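Side-chain contacts in extracellular ligand-binding receptor (Desulfohalobium retbaense DSM 5692, PDB 5ERE), which probably senses small molecules outside the cell, holding 4-methyl-2-oxopentanoate (ketoleucine) in a periplasmic-binding-protein-like module and cytosine in a PAS-like sensor module: residues L8-S11 with I17-E20; N375-N380 with P459-S464. One frame throughout, in Å; residues are numbered along the deposited sequence.

Contact 1 (L8-S11 with I17-E20); sequences LPFS and IAVE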
ATOM      1  N   LEU A   8      26.166 -10.717   7.970  1.00 30.93           N
ATOM      2  CA  LEU A   8      25.191 -11.486   7.187  1.00 33.48           C
ATOM      3  C   LEU A   8      25.010 -12.891   7.776  1.00 31.99           C
ATOM      4  O   LEU A   8      25.934 -13.452   8.362  1.00 32.95           O
ATOM      5  CB  LEU A   8      25.650 -11.624   5.751  1.00 28.86           C
ATOM      6  CG  LEU A   8      26.093 -10.335   5.020  1.00 26.95           C
ATOM      7  CD1 LEU A   8      26.601 -10.729   3.633  1.00 27.16           C
ATOM      8  CD2 LEU A   8      24.923  -9.344   4.961  1.00 29.81           C
ATOM      9  N   PRO A   9      23.828 -13.477   7.577  1.00 36.54           N
ATOM     10  CA  PRO A   9      23.523 -14.697   8.328  1.00 38.81           C
ATOM     11  C   PRO A   9      24.028 -15.948   7.609  1.00 35.01           C
ATOM     12  O   PRO A   9      23.218 -16.777   7.197  1.00 38.57           O
ATOM     13  CB  PRO A   9      21.997 -14.656   8.417  1.00 36.71           C
ATOM     14  CG  PRO A   9      21.585 -13.920   7.127  1.00 31.75           C
ATOM     15  CD  PRO A   9      22.638 -12.921   6.910  1.00 27.29           C
ATOM     16  N   PHE A  10      25.348 -16.072   7.460  1.00 35.86           N
ATOM     17  CA  PHE A  10      25.929 -17.159   6.691  1.00 35.00           C
ATOM     18  C   PHE A  10      25.598 -18.558   7.326  1.00 42.85           C
ATOM     19  O   PHE A  10      25.256 -19.490   6.626  1.00 44.62           O
ATOM     20  CB  PHE A  10      27.435 -17.015   6.599  1.00 34.46           C
ATOM     21  CG  PHE A  10      27.896 -15.865   5.728  1.00 36.41           C
ATOM     22  CD1 PHE A  10      27.617 -15.847   4.363  1.00 36.16           C
ATOM     23  CD2 PHE A  10      28.595 -14.822   6.279  1.00 39.56           C
ATOM     24  CE1 PHE A  10      28.032 -14.797   3.556  1.00 40.53           C
ATOM     25  CE2 PHE A  10      29.042 -13.760   5.465  1.00 33.74           C
ATOM     26  CZ  PHE A  10      28.753 -13.748   4.117  1.00 29.60           C
ATOM     27  N   SER A  11      25.719 -18.644   8.645  1.00 42.97           N
ATOM     28  CA  SER A  11      25.495 -19.871   9.416  1.00 45.15           C
ATOM     29  C   SER A  11      24.075 -19.879   9.951  1.00 45.37           C
ATOM     30  O   SER A  11      23.832 -19.538  11.104  1.00 43.44           O
ATOM     31  CB  SER A  11      26.488 -19.959  10.569  1.00 38.98           C
ATOM     32  OG  SER A  11      27.811 -20.058  10.098  1.00 46.84           O
ATOM     33  N   ILE A  17      20.619 -16.327   1.018  1.00 35.18           N
ATOM     34  CA  ILE A  17      20.400 -14.883   0.992  1.00 36.00           C
ATOM     35  C   ILE A  17      21.708 -14.173   1.342  1.00 38.21           C
ATOM     36  O   ILE A  17      22.129 -13.220   0.664  1.00 35.63           O
ATOM     37  CB  ILE A  17      19.263 -14.501   1.963  1.00 36.42           C
ATOM     38  CG1 ILE A  17      17.912 -14.894   1.339  1.00 40.77           C
ATOM     39  CG2 ILE A  17      19.278 -12.996   2.353  1.00 28.14           C
ATOM     40  CD1 ILE A  17      16.796 -15.064   2.364  1.00 37.94           C
ATOM     41  N   ALA A  18      22.365 -14.686   2.372  1.00 34.72           N
ATOM     42  CA  ALA A  18      23.637 -14.160   2.809  1.00 32.30           C
ATOM     43  C   ALA A  18      24.674 -14.204   1.694  1.00 37.11           C
ATOM     44  O   ALA A  18      25.356 -13.229   1.502  1.00 31.36           O
ATOM     45  CB  ALA A  18      24.159 -14.909   4.013  1.00 32.27           C
ATOM     46  N   VAL A  19      24.781 -15.310   0.957  1.00 34.59           N
ATOM     47  CA  VAL A  19      25.750 -15.415  -0.123  1.00 36.37           C
ATOM     48  C   VAL A  19      25.382 -14.487  -1.278  1.00 32.83           C
ATOM     49  O   VAL A  19      26.266 -13.927  -1.914  1.00 36.85           O
ATOM     50  CB  VAL A  19      25.885 -16.878  -0.656  1.00 35.01           C
ATOM     51  CG1 VAL A  19      26.681 -16.942  -1.945  1.00 36.74           C
ATOM     52  CG2 VAL A  19      26.548 -17.784   0.394  1.00 41.32           C
ATOM     53  N   GLU A  20      24.091 -14.338  -1.538  1.00 27.81           N
ATOM     54  CA  GLU A  20      23.599 -13.415  -2.530  1.00 34.59           C
ATOM     55  C   GLU A  20      24.033 -11.977  -2.203  1.00 33.63           C
ATOM     56  O   GLU A  20      24.544 -11.238  -3.052  1.00 26.86           O
ATOM     57  CB  GLU A  20      22.076 -13.512  -2.608  1.00 32.31           C
ATOM     58  CG  GLU A  20      21.481 -12.564  -3.651  1.00 38.47           C
ATOM     59  CD  GLU A  20      20.022 -12.817  -3.927  1.00 40.51           C
ATOM     60  OE1 GLU A  20      19.688 -13.855  -4.552  1.00 37.92           O
ATOM     61  OE2 GLU A  20      19.212 -11.971  -3.523  1.00 38.65           O
TER
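This is an apolar, largely buried contact in which L8, P9 and F10, at the end of strand 3-8 and in the loop after it, close around one methyl group, A18 CB, on helix 15-32. No hydrogen bond crosses it, so the contact rests on van der Waals packing. The methyl points at the loop and meets three neighbours in succession: L8 CB at 4.0 Å, P9 CD at 3.8 Å and F10 CD1 at 3.6 Å. L8 also sends CD1 past the methyl to within 3.5 Å of the carbonyl A18 O. With its CG beside the backbone N (chi1 -70°), F10 swings its ring back over L8, whose CB stands 4.0 Å above one face near the rim; F10 CE1 ends 4.2 Å from V19 N. P9 centres an inverse gamma turn, with F10 N hydrogen-bonded to L8 O at 2.8 Å, consistent with the chain folding back here. Strand 3-8, this loop and helix 15-32 form the first beta-alpha unit of the parallel-sheet lobe of a leucine-binding-protein-type module. The side chain of P9 comes to about 5 Å of the bound 2-oxo-4-methylpentanoic acid, nearest atoms, without belonging to its pocket, while F10 also touches Q22, one turn further along the helix.

Contact 2 (N375-N380 with P459-S464); sequences NQYAYN and PDFFGS. With ACY (acetic acid), chain D.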
ATOM      1  N   ASN A 375     -22.918  11.399   7.645  1.00 30.90           N
ATOM      2  CA  ASN A 375     -22.174  11.439   6.373  1.00 32.42           C
ATOM      3  C   ASN A 375     -20.752  11.924   6.568  1.00 38.10           C
ATOM      4  O   ASN A 375     -20.459  13.116   6.543  1.00 40.60           O
ATOM      5  CB  ASN A 375     -22.941  12.299   5.371  1.00 31.03           C
ATOM      6  CG  ASN A 375     -24.121  11.544   4.776  1.00 40.97           C
ATOM      7  OD1 ASN A 375     -23.913  10.631   3.997  1.00 47.62           O
ATOM      8  ND2 ASN A 375     -25.350  11.865   5.198  1.00 38.39           N
ATOM      9  N   GLN A 376     -19.846  10.983   6.750  1.00 36.64           N
ATOM     10  CA  GLN A 376     -18.506  11.384   7.069  1.00 40.33           C
ATOM     11  C   GLN A 376     -17.815  12.084   5.890  1.00 39.09           C
ATOM     12  O   GLN A 376     -16.847  12.769   6.126  1.00 36.42           O
ATOM     13  CB  GLN A 376     -17.682  10.188   7.542  1.00 48.46           C
ATOM     14  CG  GLN A 376     -17.053   9.370   6.474  1.00 48.34           C
ATOM     15  CD  GLN A 376     -16.350   8.142   7.032  1.00 54.05           C
ATOM     16  OE1 GLN A 376     -16.965   7.096   7.231  1.00 62.78           O
ATOM     17  NE2 GLN A 376     -15.063   8.274   7.295  1.00 49.23           N
ATOM     18  N   TYR A 377     -18.316  11.931   4.658  1.00 38.22           N
ATOM     19  CA  TYR A 377     -17.722  12.619   3.475  1.00 36.20           C
ATOM     20  C   TYR A 377     -18.458  13.890   3.087  1.00 35.19           C
ATOM     21  O   TYR A 377     -18.194  14.474   2.030  1.00 33.75           O
ATOM     22  CB  TYR A 377     -17.662  11.660   2.254  1.00 42.51           C
ATOM     23  CG  TYR A 377     -16.717  10.524   2.520  1.00 37.33           C
ATOM     24  CD1 TYR A 377     -15.334  10.730   2.514  1.00 37.43           C
ATOM     25  CD2 TYR A 377     -17.206   9.267   2.888  1.00 38.72           C
ATOM     26  CE1 TYR A 377     -14.454   9.698   2.797  1.00 39.83           C
ATOM     27  CE2 TYR A 377     -16.337   8.223   3.164  1.00 41.71           C
ATOM     28  CZ  TYR A 377     -14.973   8.436   3.110  1.00 40.65           C
ATOM     29  OH  TYR A 377     -14.136   7.393   3.404  1.00 43.12           O
ATOM     30  N   ALA A 378     -19.357  14.346   3.965  1.00 34.62           N
ATOM     31  CA  ALA A 378     -20.058  15.618   3.768  1.00 37.71           C
ATOM     32  C   ALA A 378     -19.205  16.816   4.145  1.00 33.21           C
ATOM     33  O   ALA A 378     -18.427  16.785   5.080  1.00 34.43           O
ATOM     34  CB  ALA A 378     -21.354  15.647   4.576  1.00 42.47           C
ATOM     35  N   TYR A 379     -19.414  17.878   3.393  1.00 36.22           N
ATOM     36  CA  TYR A 379     -18.929  19.184   3.712  1.00 39.32           C
ATOM     37  C   TYR A 379     -20.039  19.941   4.438  1.00 37.05           C
ATOM     38  O   TYR A 379     -19.794  20.582   5.447  1.00 41.53           O
ATOM     39  CB  TYR A 379     -18.523  19.902   2.434  1.00 38.36           C
ATOM     40  CG  TYR A 379     -17.991  21.277   2.676  1.00 33.78           C
ATOM     41  CD1 TYR A 379     -16.670  21.466   3.031  1.00 32.72           C
ATOM     42  CD2 TYR A 379     -18.806  22.386   2.557  1.00 37.30           C
ATOM     43  CE1 TYR A 379     -16.155  22.723   3.224  1.00 41.41           C
ATOM     44  CE2 TYR A 379     -18.296  23.666   2.764  1.00 38.87           C
ATOM     45  CZ  TYR A 379     -16.968  23.819   3.086  1.00 40.92           C
ATOM     46  OH  TYR A 379     -16.461  25.069   3.298  1.00 45.54           O
ATOM     47  N   ASN A 380     -21.261  19.878   3.900  1.00 37.01           N
ATOM     48  CA  ASN A 380     -22.428  20.304   4.667  1.00 37.79           C
ATOM     49  C   ASN A 380     -23.730  19.751   4.110  1.00 41.43           C
ATOM     50  O   ASN A 380     -23.743  19.029   3.111  1.00 35.56           O
ATOM     51  CB  ASN A 380     -22.503  21.837   4.786  1.00 40.91           C
ATOM     52  CG  ASN A 380     -22.738  22.559   3.460  1.00 44.85           C
ATOM     53  OD1 ASN A 380     -23.279  22.020   2.515  1.00 43.09           O
ATOM     54  ND2 ASN A 380     -22.363  23.825   3.425  1.00 41.35           N
ATOM     55  N   PRO A 459     -14.390  18.702  -0.776  1.00 35.35           N
ATOM     56  CA  PRO A 459     -13.595  19.013  -1.973  1.00 37.99           C
ATOM     57  C   PRO A 459     -12.682  17.866  -2.371  1.00 37.63           C
ATOM     58  O   PRO A 459     -12.462  17.693  -3.553  1.00 41.18           O
ATOM     59  CB  PRO A 459     -12.749  20.232  -1.565  1.00 38.45           C
ATOM     60  CG  PRO A 459     -13.304  20.759  -0.338  1.00 38.98           C
ATOM     61  CD  PRO A 459     -14.143  19.671   0.317  1.00 37.15           C
ATOM     62  N   ASP A 460     -12.160  17.102  -1.417  1.00 33.04           N
ATOM     63  CA  ASP A 460     -11.236  16.015  -1.733  1.00 31.75           C
ATOM     64  C   ASP A 460     -11.908  14.642  -1.600  1.00 37.11           C
ATOM     65  O   ASP A 460     -11.267  13.673  -1.207  1.00 37.10           O
ATOM     66  CB  ASP A 460     -10.014  16.058  -0.828  1.00 35.23           C
ATOM     67  CG  ASP A 460     -10.363  15.798   0.617  1.00 44.51           C
ATOM     68  OD1 ASP A 460     -11.554  16.005   0.958  1.00 47.05           O
ATOM     69  OD2 ASP A 460      -9.470  15.349   1.383  1.00 48.18           O
ATOM     70  N   PHE A 461     -13.199  14.588  -1.920  1.00 36.23           N
ATOM     71  CA  PHE A 461     -14.007  13.375  -1.772  1.00 36.83           C
ATOM     72  C   PHE A 461     -13.348  12.168  -2.471  1.00 37.97           C
ATOM     73  O   PHE A 461     -13.019  11.151  -1.859  1.00 34.92           O
ATOM     74  CB  PHE A 461     -15.426  13.636  -2.338  1.00 34.03           C
ATOM     75  CG  PHE A 461     -16.285  12.393  -2.432  1.00 35.72           C
ATOM     76  CD1 PHE A 461     -16.873  11.839  -1.278  1.00 31.38           C
ATOM     77  CD2 PHE A 461     -16.503  11.786  -3.639  1.00 37.06           C
ATOM     78  CE1 PHE A 461     -17.640  10.701  -1.358  1.00 39.60           C
ATOM     79  CE2 PHE A 461     -17.281  10.631  -3.720  1.00 38.89           C
ATOM     80  CZ  PHE A 461     -17.846  10.098  -2.595  1.00 38.59           C
ATOM     81  N   PHE A 462     -13.149  12.260  -3.773  1.00 32.03           N
ATOM     82  CA  PHE A 462     -12.605  11.120  -4.468  1.00 31.73           C
ATOM     83  C   PHE A 462     -11.186  10.798  -4.053  1.00 32.01           C
ATOM     84  O   PHE A 462     -10.869   9.649  -3.792  1.00 32.80           O
ATOM     85  CB  PHE A 462     -12.668  11.350  -5.975  1.00 36.61           C
ATOM     86  CG  PHE A 462     -14.038  11.202  -6.555  1.00 34.82           C
ATOM     87  CD1 PHE A 462     -14.673   9.973  -6.560  1.00 38.77           C
ATOM     88  CD2 PHE A 462     -14.689  12.291  -7.115  1.00 35.51           C
ATOM     89  CE1 PHE A 462     -15.940   9.830  -7.100  1.00 40.66           C
ATOM     90  CE2 PHE A 462     -15.956  12.165  -7.649  1.00 35.94           C
ATOM     91  CZ  PHE A 462     -16.581  10.925  -7.645  1.00 38.11           C
ATOM     92  N   GLY A 463     -10.329  11.812  -4.000  1.00 33.75           N
ATOM     93  CA  GLY A 463      -8.950  11.635  -3.591  1.00 35.75           C
ATOM     94  C   GLY A 463      -8.788  10.959  -2.247  1.00 38.67           C
ATOM     95  O   GLY A 463      -7.931  10.095  -2.085  1.00 37.30           O
ATOM     96  N   SER A 464      -9.598  11.360  -1.270  1.00 33.21           N
ATOM     97  CA  SER A 464      -9.468  10.812   0.060  1.00 38.17           C
ATOM     98  C   SER A 464      -9.767   9.292   0.027  1.00 33.89           C
ATOM     99  O   SER A 464      -9.151   8.509   0.742  1.00 46.30           O
ATOM    100  CB  SER A 464     -10.402  11.540   1.031  1.00 40.21           C
ATOM    101  OG  SER A 464     -11.787  11.310   0.767  1.00 39.80           O
TER
HETATM  102  C   ACY D 603     -11.914  15.120  -5.394  1.00 44.16           C
HETATM  103  O   ACY D 603     -10.951  14.539  -4.806  1.00 34.42           O
HETATM  104  OXT ACY D 603     -13.116  14.788  -5.279  1.00 44.65           O
HETATM  105  CH3 ACY D 603     -11.625  16.298  -6.307  1.00 44.89           C
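The rings of Y377 and F461 form an offset edge-to-face (T-shaped) pair, F461 turning its edge toward the face of Y377, with planes at 89° and centroids 5.8 Å apart. Q376 CG stands 3.5 Å above one face of Y377, toward the rim. In the plane of the F461 ring, at its edge, lie Y377 CB, 3.6 Å from F461 CD1, and F462 CZ; F461 CD2 in turn sits over the centre of one F462 face. F461 carries CG anti to its own N (chi1 171°), which brings its ring across to Y377. S464 OG approaches Y377 CE1 obliquely at 3.7 Å and donates a hydrogen bond to F461 O (2.9 Å), tilted 34° from the carbonyl plane. An alanine at S464 would lack this hydroxyl and is likely to leave F461 O without that donor and Y377 CE1 less closely packed. The phenol oxygen of Y377 is hydrogen-bonded to the guanidinium group of R468, further along helix 461-470. Nearby, Y379 CD1 meets P459 CD at 4.1 Å, while its ring stacks on Y398. At the first turn of the helix, F462 N and G463 N each donate a near-linear hydrogen bond to a different oxygen of a bound acetic acid molecule, probably from the crystallisation liquor. The contact thus joins the type I turn N375-A378 to the start of helix 461-470, beside a classic beta bulge where Y379 and N380 both face L456, at the margin of the cytosine pocket in a Cache-family, PAS-like sensor module.

In the fold
Contact 1 closes within the first twenty residues, and contact 2 opens only at 375, so the two come in series along the chain. Their centres are 50 Å apart, on opposite sides of the chain's centre, and their nearest atoms remain about 35 Å apart. They share no helix, strand or sheet: contact 1 belongs to the parallel sheet containing strand 3-8, contact 2 to the antiparallel sheet in which strand 378-385 pairs with 449-457. Helix 324-357, which touches Y377 and F461, comes between the two sheets in sequence. This separation is consistent with a receptor built from distinct ligand-binding modules, one holding 2-oxo-4-methylpentanoic acid and the other cytosine.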